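Local coordinates for spike protein S1 (Bat coronavirus HKU9, PDB 5GYQ) that probably attaches the virion to the host cell membrane through a receptor, this chain being the putative receptor-binding domain of the S1 subunit, at residues 17-22 / 68-73; 89-94 / 113-118. All blocks are in the same frame, centred on the assembly; numbering follows the deposited sequence.

Contact 1: residues 17-22 / 68-73; sequences PQPVVW and VMRINE. With NAG (2-acetamido-2-deoxy-beta-D-glucopyranose), chain B.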
ATOM      1  N   PRO A  17      -8.339  -0.337  -4.196  1.00 18.14           N
ATOM      2  CA  PRO A  17      -9.532  -0.168  -3.361  1.00 18.09           C
ATOM      3  C   PRO A  17      -9.546   1.181  -2.653  1.00 15.65           C
ATOM      4  O   PRO A  17      -8.510   1.840  -2.556  1.00 15.70           O
ATOM      5  CB  PRO A  17      -9.421  -1.316  -2.354  1.00 24.79           C
ATOM      6  CG  PRO A  17      -7.964  -1.617  -2.279  1.00 18.59           C
ATOM      7  CD  PRO A  17      -7.398  -1.325  -3.639  1.00 13.18           C
ATOM      8  N   GLN A  18     -10.720   1.593  -2.187  1.00 18.63           N
ATOM      9  CA  GLN A  18     -10.827   2.782  -1.358  1.00 18.15           C
ATOM     10  C   GLN A  18      -9.990   2.561  -0.104  1.00 16.75           C
ATOM     11  O   GLN A  18      -9.891   1.435   0.381  1.00 13.41           O
ATOM     12  CB  GLN A  18     -12.287   3.065  -1.000  1.00 19.14           C
ATOM     13  CG  GLN A  18     -13.206   3.241  -2.203  1.00 18.88           C
ATOM     14  CD  GLN A  18     -12.914   4.506  -2.992  1.00 24.06           C
ATOM     15  OE1 GLN A  18     -12.237   5.415  -2.509  1.00 20.96           O
ATOM     16  NE2 GLN A  18     -13.425   4.568  -4.217  1.00 30.57           N
ATOM     17  N   PRO A  19      -9.372   3.631   0.416  1.00 18.95           N
ATOM     18  CA  PRO A  19      -8.485   3.494   1.577  1.00 13.66           C
ATOM     19  C   PRO A  19      -9.189   2.928   2.808  1.00 14.68           C
ATOM     20  O   PRO A  19      -8.539   2.275   3.628  1.00 14.24           O
ATOM     21  CB  PRO A  19      -8.011   4.928   1.830  1.00 17.59           C
ATOM     22  CG  PRO A  19      -8.990   5.799   1.130  1.00 17.83           C
ATOM     23  CD  PRO A  19      -9.452   5.021  -0.056  1.00 17.08           C
ATOM     24  N   VAL A  20     -10.494   3.158   2.931  1.00 14.04           N
ATOM     25  CA  VAL A  20     -11.237   2.610   4.061  1.00 10.79           C
ATOM     26  C   VAL A  20     -11.232   1.076   4.011  1.00 10.24           C
ATOM     27  O   VAL A  20     -11.308   0.416   5.047  1.00 12.99           O
ATOM     28  CB  VAL A  20     -12.691   3.154   4.111  1.00 13.88           C
ATOM     29  CG1 VAL A  20     -13.507   2.677   2.915  1.00 12.91           C
ATOM     30  CG2 VAL A  20     -13.366   2.757   5.415  1.00 15.70           C
ATOM     31  N   VAL A  21     -11.110   0.505   2.812  1.00 12.50           N
ATOM     32  CA  VAL A  21     -11.002  -0.949   2.674  1.00 10.18           C
ATOM     33  C   VAL A  21      -9.726  -1.374   1.941  1.00 14.76           C
ATOM     34  O   VAL A  21      -9.777  -2.190   1.020  1.00 15.47           O
ATOM     35  CB  VAL A  21     -12.225  -1.546   1.938  1.00 15.32           C
ATOM     36  CG1 VAL A  21     -13.419  -1.593   2.862  1.00 15.93           C
ATOM     37  CG2 VAL A  21     -12.550  -0.749   0.676  1.00 14.25           C
ATOM     38  N   TRP A  22      -8.589  -0.821   2.359  1.00 11.99           N
ATOM     39  CA  TRP A  22      -7.293  -1.158   1.768  1.00 13.27           C
ATOM     40  C   TRP A  22      -7.013  -2.653   1.858  1.00 14.09           C
ATOM     41  O   TRP A  22      -7.472  -3.321   2.790  1.00 13.67           O
ATOM     42  CB  TRP A  22      -6.164  -0.379   2.451  1.00  7.72           C
ATOM     43  CG  TRP A  22      -6.007  -0.651   3.931  1.00 12.61           C
ATOM     44  CD1 TRP A  22      -6.638  -0.004   4.955  1.00 11.22           C
ATOM     45  CD2 TRP A  22      -5.149  -1.626   4.546  1.00 12.60           C
ATOM     46  NE1 TRP A  22      -6.233  -0.516   6.164  1.00 11.82           N
ATOM     47  CE2 TRP A  22      -5.319  -1.513   5.940  1.00 12.89           C
ATOM     48  CE3 TRP A  22      -4.253  -2.579   4.052  1.00 15.05           C
ATOM     49  CZ2 TRP A  22      -4.632  -2.319   6.846  1.00 11.94           C
ATOM     50  CZ3 TRP A  22      -3.571  -3.381   4.956  1.00 12.51           C
ATOM     51  CH2 TRP A  22      -3.765  -3.244   6.336  1.00 11.15           C
ATOM     52  N   VAL A  68      -2.348  -2.181  -0.624  1.00 11.07           N
ATOM     53  CA  VAL A  68      -2.762  -1.443  -1.808  1.00  9.73           C
ATOM     54  C   VAL A  68      -4.059  -0.680  -1.571  1.00 13.59           C
ATOM     55  O   VAL A  68      -5.021  -1.212  -0.990  1.00 13.02           O
ATOM     56  CB  VAL A  68      -2.929  -2.385  -3.011  1.00  9.03           C
ATOM     57  CG1 VAL A  68      -3.358  -1.610  -4.244  1.00 12.68           C
ATOM     58  CG2 VAL A  68      -1.622  -3.123  -3.282  1.00 13.08           C
ATOM     59  N   MET A  69      -4.064   0.576  -2.013  1.00 12.52           N
ATOM     60  CA  MET A  69      -5.248   1.424  -1.903  1.00 12.75           C
ATOM     61  C   MET A  69      -5.116   2.622  -2.828  1.00 16.74           C
ATOM     62  O   MET A  69      -4.126   2.749  -3.538  1.00 17.64           O
ATOM     63  CB  MET A  69      -5.440   1.896  -0.461  1.00 11.46           C
ATOM     64  CG  MET A  69      -4.388   2.899  -0.002  1.00 16.67           C
ATOM     65  SD  MET A  69      -3.854   2.622   1.700  1.00 18.06           S
ATOM     66  CE  MET A  69      -2.765   1.216   1.483  1.00 10.60           C
ATOM     67  N   ARG A  70      -6.110   3.502  -2.818  1.00 16.16           N
ATOM     68  CA  ARG A  70      -6.008   4.756  -3.545  1.00 15.11           C
ATOM     69  C   ARG A  70      -5.872   5.906  -2.555  1.00 17.63           C
ATOM     70  O   ARG A  70      -6.253   5.776  -1.391  1.00 16.28           O
ATOM     71  CB  ARG A  70      -7.218   4.960  -4.461  1.00 17.23           C
ATOM     72  CG  ARG A  70      -8.566   4.994  -3.763  1.00 20.62           C
ATOM     73  CD  ARG A  70      -9.686   5.097  -4.787  1.00 24.59           C
ATOM     74  NE  ARG A  70      -9.615   4.011  -5.763  1.00 31.03           N
ATOM     75  CZ  ARG A  70      -9.894   4.140  -7.056  1.00 38.89           C
ATOM     76  NH1 ARG A  70     -10.268   5.315  -7.545  1.00 34.78           N
ATOM     77  NH2 ARG A  70      -9.794   3.092  -7.865  1.00 29.63           N
ATOM     78  N   ILE A  71      -5.329   7.028  -3.015  1.00 15.15           N
ATOM     79  CA  ILE A  71      -4.988   8.126  -2.114  1.00 13.98           C
ATOM     80  C   ILE A  71      -4.859   9.428  -2.903  1.00 17.13           C
ATOM     81  O   ILE A  71      -4.316   9.426  -4.003  1.00 19.39           O
ATOM     82  CB  ILE A  71      -3.670   7.807  -1.348  1.00 14.48           C
ATOM     83  CG1 ILE A  71      -3.380   8.834  -0.255  1.00 10.62           C
ATOM     84  CG2 ILE A  71      -2.488   7.680  -2.308  1.00 13.07           C
ATOM     85  CD1 ILE A  71      -2.191   8.450   0.625  1.00 14.30           C
ATOM     86  N   ASN A  72      -5.366  10.541  -2.374  1.00 12.93           N
ATOM     87  CA  ASN A  72      -5.228  11.786  -3.124  1.00 17.04           C
ATOM     88  C   ASN A  72      -4.019  12.581  -2.637  1.00 14.27           C
ATOM     89  O   ASN A  72      -3.361  12.186  -1.671  1.00 16.45           O
ATOM     90  CB  ASN A  72      -6.534  12.612  -3.089  1.00 15.18           C
ATOM     91  CG  ASN A  72      -6.796  13.334  -1.764  1.00 17.60           C
ATOM     92  OD1 ASN A  72      -6.012  13.287  -0.817  1.00 16.76           O
ATOM     93  ND2 ASN A  72      -7.938  14.027  -1.717  1.00 15.97           N
ATOM     94  N   GLU A  73      -3.718  13.682  -3.323  1.00 19.99           N
ATOM     95  CA  GLU A  73      -2.462  14.407  -3.125  1.00 21.06           C
ATOM     96  C   GLU A  73      -2.245  14.906  -1.693  1.00 16.26           C
ATOM     97  O   GLU A  73      -1.146  14.785  -1.158  1.00 20.07           O
ATOM     98  CB  GLU A  73      -2.381  15.587  -4.094  1.00 22.75           C
ATOM     99  CG  GLU A  73      -1.084  16.390  -3.992  1.00 25.84           C
ATOM    100  CD  GLU A  73       0.115  15.687  -4.617  1.00 36.91           C
ATOM    101  OE1 GLU A  73       1.258  16.136  -4.383  1.00 38.26           O
ATOM    102  OE2 GLU A  73      -0.075  14.693  -5.347  1.00 41.79           O
TER
HETATM  103  C1  NAG B   1      -8.388  14.790  -0.585  1.00 14.48           C
HETATM  104  C2  NAG B   1      -8.572  16.252  -0.920  1.00 25.09           C
HETATM  105  C3  NAG B   1      -8.864  17.038   0.350  1.00 27.48           C
HETATM  106  C4  NAG B   1     -10.065  16.439   1.078  1.00 19.22           C
HETATM  107  C5  NAG B   1      -9.938  14.919   1.226  1.00 18.36           C
HETATM  108  C6  NAG B   1     -11.225  14.274   1.686  1.00 19.28           C
HETATM  109  C7  NAG B   1      -7.404  17.025  -2.932  1.00 26.32           C
HETATM  110  C8  NAG B   1      -6.130  17.583  -3.493  1.00 23.01           C
HETATM  111  N2  NAG B   1      -7.413  16.792  -1.612  1.00 24.07           N
HETATM  112  O3  NAG B   1      -9.117  18.388  -0.014  1.00 24.26           O
HETATM  113  O4  NAG B   1     -10.147  16.948   2.407  1.00 27.74           O
HETATM  114  O5  NAG B   1      -9.583  14.287  -0.015  1.00 18.06           O
HETATM  115  O6  NAG B   1     -11.065  12.877   1.892  1.00 20.38           O
HETATM  116  O7  NAG B   1      -8.381  16.792  -3.636  1.00 21.89           O

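Contact 2: residues 89-94 / 113-118; sequences LYNYAL and YAVANR. With NAG (2-acetamido-2-deoxy-beta-D-glucopyranose), chain B.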
ATOM      1  N   LEU A  89      -5.491   8.668  10.375  1.00 11.60           N
ATOM      2  CA  LEU A  89      -6.170   8.497  11.651  1.00 11.58           C
ATOM      3  C   LEU A  89      -7.297   7.475  11.561  1.00 13.03           C
ATOM      4  O   LEU A  89      -7.580   6.778  12.532  1.00 13.57           O
ATOM      5  CB  LEU A  89      -6.721   9.831  12.155  1.00 11.20           C
ATOM      6  CG  LEU A  89      -5.698  10.866  12.630  1.00 15.38           C
ATOM      7  CD1 LEU A  89      -6.397  12.153  13.036  1.00 14.66           C
ATOM      8  CD2 LEU A  89      -4.864  10.316  13.778  1.00 15.19           C
ATOM      9  N   TYR A  90      -7.935   7.375  10.397  1.00  9.77           N
ATOM     10  CA  TYR A  90      -9.154   6.572  10.309  1.00  9.83           C
ATOM     11  C   TYR A  90      -9.181   5.510   9.208  1.00 11.03           C
ATOM     12  O   TYR A  90     -10.166   4.786   9.082  1.00 10.11           O
ATOM     13  CB  TYR A  90     -10.359   7.497  10.122  1.00  9.31           C
ATOM     14  CG  TYR A  90     -10.444   8.621  11.132  1.00 14.26           C
ATOM     15  CD1 TYR A  90     -10.743   8.364  12.462  1.00 11.71           C
ATOM     16  CD2 TYR A  90     -10.236   9.940  10.749  1.00 13.01           C
ATOM     17  CE1 TYR A  90     -10.830   9.388  13.388  1.00 11.67           C
ATOM     18  CE2 TYR A  90     -10.318  10.973  11.664  1.00 11.67           C
ATOM     19  CZ  TYR A  90     -10.616  10.688  12.985  1.00 17.24           C
ATOM     20  OH  TYR A  90     -10.699  11.707  13.903  1.00 18.41           O
ATOM     21  N   ASN A  91      -8.118   5.396   8.418  1.00 15.76           N
ATOM     22  CA  ASN A  91      -8.152   4.480   7.276  1.00 10.59           C
ATOM     23  C   ASN A  91      -6.938   3.567   7.148  1.00 13.46           C
ATOM     24  O   ASN A  91      -7.073   2.345   7.200  1.00 10.89           O
ATOM     25  CB  ASN A  91      -8.328   5.277   5.983  1.00 12.24           C
ATOM     26  CG  ASN A  91      -9.629   6.049   5.954  1.00 12.05           C
ATOM     27  OD1 ASN A  91     -10.639   5.571   5.434  1.00 11.30           O
ATOM     28  ND2 ASN A  91      -9.619   7.243   6.534  1.00 13.30           N
ATOM     29  N   TYR A  92      -5.761   4.158   6.962  1.00 11.91           N
ATOM     30  CA  TYR A  92      -4.527   3.386   6.883  1.00 12.59           C
ATOM     31  C   TYR A  92      -3.377   4.152   7.521  1.00 13.02           C
ATOM     32  O   TYR A  92      -3.146   5.316   7.198  1.00 11.50           O
ATOM     33  CB  TYR A  92      -4.180   3.045   5.431  1.00 12.17           C
ATOM     34  CG  TYR A  92      -2.935   2.195   5.298  1.00 13.49           C
ATOM     35  CD1 TYR A  92      -3.015   0.814   5.288  1.00 13.05           C
ATOM     36  CD2 TYR A  92      -1.674   2.778   5.203  1.00 17.04           C
ATOM     37  CE1 TYR A  92      -1.881   0.032   5.180  1.00 17.27           C
ATOM     38  CE2 TYR A  92      -0.536   2.005   5.097  1.00 18.00           C
ATOM     39  CZ  TYR A  92      -0.645   0.633   5.084  1.00 16.46           C
ATOM     40  OH  TYR A  92       0.488  -0.140   4.975  1.00 18.55           O
ATOM     41  N   ALA A  93      -2.646   3.487   8.412  1.00 14.46           N
ATOM     42  CA  ALA A  93      -1.527   4.116   9.108  1.00 16.42           C
ATOM     43  C   ALA A  93      -0.269   3.257   9.045  1.00 16.45           C
ATOM     44  O   ALA A  93      -0.324   2.043   9.240  1.00 16.54           O
ATOM     45  CB  ALA A  93      -1.898   4.394  10.554  1.00 17.87           C
ATOM     46  N   LEU A  94       0.864   3.896   8.772  1.00 17.72           N
ATOM     47  CA  LEU A  94       2.150   3.208   8.776  1.00 21.76           C
ATOM     48  C   LEU A  94       2.469   2.655  10.161  1.00 16.80           C
ATOM     49  O   LEU A  94       2.122   3.264  11.171  1.00 22.75           O
ATOM     50  CB  LEU A  94       3.266   4.152   8.325  1.00 16.92           C
ATOM     51  CG  LEU A  94       3.222   4.591   6.864  1.00 20.12           C
ATOM     52  CD1 LEU A  94       4.331   5.587   6.587  1.00 23.44           C
ATOM     53  CD2 LEU A  94       3.340   3.380   5.954  1.00 16.72           C
ATOM     54  N   TYR A 113     -14.090   9.048  -3.602  1.00 19.33           N
ATOM     55  CA  TYR A 113     -12.940   8.833  -2.743  1.00 17.96           C
ATOM     56  C   TYR A 113     -13.454   8.558  -1.339  1.00 17.36           C
ATOM     57  O   TYR A 113     -13.810   9.484  -0.607  1.00 17.26           O
ATOM     58  CB  TYR A 113     -12.023  10.059  -2.789  1.00 20.68           C
ATOM     59  CG  TYR A 113     -10.702   9.940  -2.059  1.00 15.65           C
ATOM     60  CD1 TYR A 113      -9.941   8.778  -2.122  1.00 17.47           C
ATOM     61  CD2 TYR A 113     -10.199  11.014  -1.338  1.00 15.30           C
ATOM     62  CE1 TYR A 113      -8.723   8.685  -1.460  1.00 14.41           C
ATOM     63  CE2 TYR A 113      -8.988  10.932  -0.681  1.00 11.95           C
ATOM     64  CZ  TYR A 113      -8.255   9.766  -0.742  1.00 11.41           C
ATOM     65  OH  TYR A 113      -7.050   9.692  -0.083  1.00 12.52           O
ATOM     66  N   ALA A 114     -13.525   7.281  -0.977  1.00 14.65           N
ATOM     67  CA  ALA A 114     -14.169   6.878   0.270  1.00 10.06           C
ATOM     68  C   ALA A 114     -13.183   6.862   1.430  1.00 15.69           C
ATOM     69  O   ALA A 114     -12.404   5.921   1.587  1.00 13.45           O
ATOM     70  CB  ALA A 114     -14.821   5.515   0.113  1.00 11.69           C
ATOM     71  N   VAL A 115     -13.233   7.910   2.245  1.00 12.05           N
ATOM     72  CA  VAL A 115     -12.303   8.075   3.351  1.00 11.41           C
ATOM     73  C   VAL A 115     -13.053   8.252   4.665  1.00 12.59           C
ATOM     74  O   VAL A 115     -13.855   9.171   4.800  1.00 12.17           O
ATOM     75  CB  VAL A 115     -11.377   9.286   3.126  1.00 15.37           C
ATOM     76  CG1 VAL A 115     -10.420   9.461   4.297  1.00 13.83           C
ATOM     77  CG2 VAL A 115     -10.610   9.129   1.829  1.00 11.56           C
ATOM     78  N   ALA A 116     -12.794   7.372   5.628  1.00 10.83           N
ATOM     79  CA  ALA A 116     -13.419   7.485   6.942  1.00 10.66           C
ATOM     80  C   ALA A 116     -12.880   8.710   7.665  1.00 15.13           C
ATOM     81  O   ALA A 116     -11.694   9.022   7.562  1.00 15.32           O
ATOM     82  CB  ALA A 116     -13.175   6.229   7.764  1.00  8.75           C
ATOM     83  N   ASN A 117     -13.748   9.412   8.386  1.00 13.77           N
ATOM     84  CA  ASN A 117     -13.320  10.604   9.107  1.00 16.71           C
ATOM     85  C   ASN A 117     -13.747  10.575  10.575  1.00 14.90           C
ATOM     86  O   ASN A 117     -13.840  11.611  11.228  1.00 15.17           O
ATOM     87  CB  ASN A 117     -13.849  11.867   8.415  1.00 19.94           C
ATOM     88  CG  ASN A 117     -15.325  12.101   8.660  1.00 22.41           C
ATOM     89  OD1 ASN A 117     -16.116  11.160   8.747  1.00 33.89           O
ATOM     90  ND2 ASN A 117     -15.705  13.368   8.780  1.00 48.43           N
ATOM     91  N   ARG A 118     -13.992   9.370  11.080  1.00  9.88           N
ATOM     92  CA  ARG A 118     -14.309   9.157  12.488  1.00 17.76           C
ATOM     93  C   ARG A 118     -13.975   7.716  12.863  1.00 12.84           C
ATOM     94  O   ARG A 118     -13.747   6.883  11.980  1.00 13.71           O
ATOM     95  CB  ARG A 118     -15.784   9.465  12.773  1.00 18.82           C
ATOM     96  CG  ARG A 118     -16.752   8.643  11.939  1.00 15.86           C
ATOM     97  CD  ARG A 118     -18.114   9.305  11.835  1.00 27.99           C
ATOM     98  NE  ARG A 118     -18.977   9.001  12.969  1.00 33.08           N
ATOM     99  CZ  ARG A 118     -20.176   8.434  12.865  1.00 28.67           C
ATOM    100  NH1 ARG A 118     -20.665   8.107  11.676  1.00 30.38           N
ATOM    101  NH2 ARG A 118     -20.890   8.198  13.955  1.00 25.34           N
TER
HETATM  102  C1  NAG B   1      -8.388  14.790  -0.585  1.00 14.48           C
HETATM  103  C2  NAG B   1      -8.572  16.252  -0.920  1.00 25.09           C
HETATM  104  C3  NAG B   1      -8.864  17.038   0.350  1.00 27.48           C
HETATM  105  C4  NAG B   1     -10.065  16.439   1.078  1.00 19.22           C
HETATM  106  C5  NAG B   1      -9.938  14.919   1.226  1.00 18.36           C
HETATM  107  C6  NAG B   1     -11.225  14.274   1.686  1.00 19.28           C
HETATM  108  C7  NAG B   1      -7.404  17.025  -2.932  1.00 26.32           C
HETATM  109  C8  NAG B   1      -6.130  17.583  -3.493  1.00 23.01           C
HETATM  110  N2  NAG B   1      -7.413  16.792  -1.612  1.00 24.07           N
HETATM  111  O3  NAG B   1      -9.117  18.388  -0.014  1.00 24.26           O
HETATM  112  O4  NAG B   1     -10.147  16.948   2.407  1.00 27.74           O
HETATM  113  O5  NAG B   1      -9.583  14.287  -0.015  1.00 18.06           O
HETATM  114  O6  NAG B   1     -11.065  12.877   1.892  1.00 20.38           O
HETATM  115  O7  NAG B   1      -8.381  16.792  -3.636  1.00 21.89           O
HETATM  116  O   HOH W   1     -13.947  12.790  13.671  1.00 36.05           O

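Contact 1: residues 17-22 / 68-73
Arg-70 lays the aliphatic part of its side chain against Gln-18 and the ring of Pro-19. Its CD lies 3.4 Å from Gln-18 OE1 and its CG 3.8 Å from Pro-19 CD, with the amide and guanidinium planes inclined to each other. The first torsion of Arg-70 (chi1 60°) sets CG between its backbone N and carbonyl carbon, which brings CG beside Pro-17 O. Beyond the bend at chi3, Arg-70 NE bonds Pro-16 O and NH2 forms a salt bridge with Asp-15, while the Gln-18 amide accepts from Ala-114 N through OE1 and donates to Pro-112 O through NE2.

One backbone hydrogen bond joins the segments, Arg-70 N to Pro-17 O at 2.9 Å. The donor sits nearly on the extension of the C=O bond (170°), but the N-H is bent at 133°. Met-69 CA makes a CH...O approach to Pro-17 O at 3.4 Å. One residue back along the strand, Pro-17 CG rests 3.2 Å from Val-68 O, and Pro-17 CD meets Val-68 CG1 at 4.1 Å; Val-12 of helix 10-14 touches both side chains.

Met-69 meets Trp-22 at its CB, the methylene before the indole; the two CB atoms are 3.8 Å apart, and SD and CE close on the same carbon. Bends at chi2 and chi3 fold the thioether back, so that Met-69 SD comes 5.3 Å from the centroid of the Trp-22 five-membered ring, an oblique Met-aromatic contact.

Asn-72 N-caps helix 73-81, its OD1 accepting from His-75 N while ND2 carries the N-linked glycan. The arrangement is a proline-rich loop with a 3-10 turn laid on strand 63-71, leading into edge strand 23-27 of the antiparallel core sheet of this betacoronavirus domain.

Contact 2: residues 89-94 / 113-118
Val-115 brings its CG1 branch to 3.3 Å from Asn-91 ND2, the two side chains crossing at about a right angle. Its other branch, CG2, lies over the centre of the Tyr-113 ring, 3.4 Å above its plane, while the sugar O5 meets that ring at its edge. At Ala-116 the Asn-91 amide pairs with both backbone polar groups; Asn-91 CG stands anti to its own carbonyl carbon (chi1 -62°), turning the amide this way. Ala-116 N donates to Asn-91 OD1 at 2.8 Å (N-H...O 162°), and ND2 donates to Ala-116 O at 2.9 Å; both bonds use an in-plane lone pair, and the paired acceptance and donation hold the amide in one rotation. ND2 also bonds Thr-86 O. Asn-117 and Arg-118 then run across one face of Tyr-90, with Arg-118 N 3.5 Å above the ring centre and Leu-89 CB over the opposite face. A water donates to Asn-117 O at 2.7 Å and has a weak link to Tyr-90 OH. The loop 113-118 thus lies along the C-terminal end of helix 86-90; helix 130-139 meets it through Phe-132 and Val-136 at Ala-116, and strand 146-157 through Ser-146 and Val-148 at Tyr-113.

Overall arrangement
From the N terminus, the chain leaves helix 10-14, passes through 17-22 and strand 23-27, and returns on strand 63-71, where contact 1 closes a loop with 45 residues between its segments. Helix 73-81 and helix 86-90 follow. Contact 2 then closes a shorter loop, with strand 100-111 among the 18 residues between its segments. The two are in series, neither nested nor crossed, yet their centres are only about 9 Å apart. Gln-18 OE1 to Ala-114 N (2.7 Å) and Asn-72 N to Tyr-113 OH (3.0 Å) are probable hydrogen bonds between them. Together they tie the antiparallel sheet to helix 86-90 beside the Asn-72 glycan, which both touch.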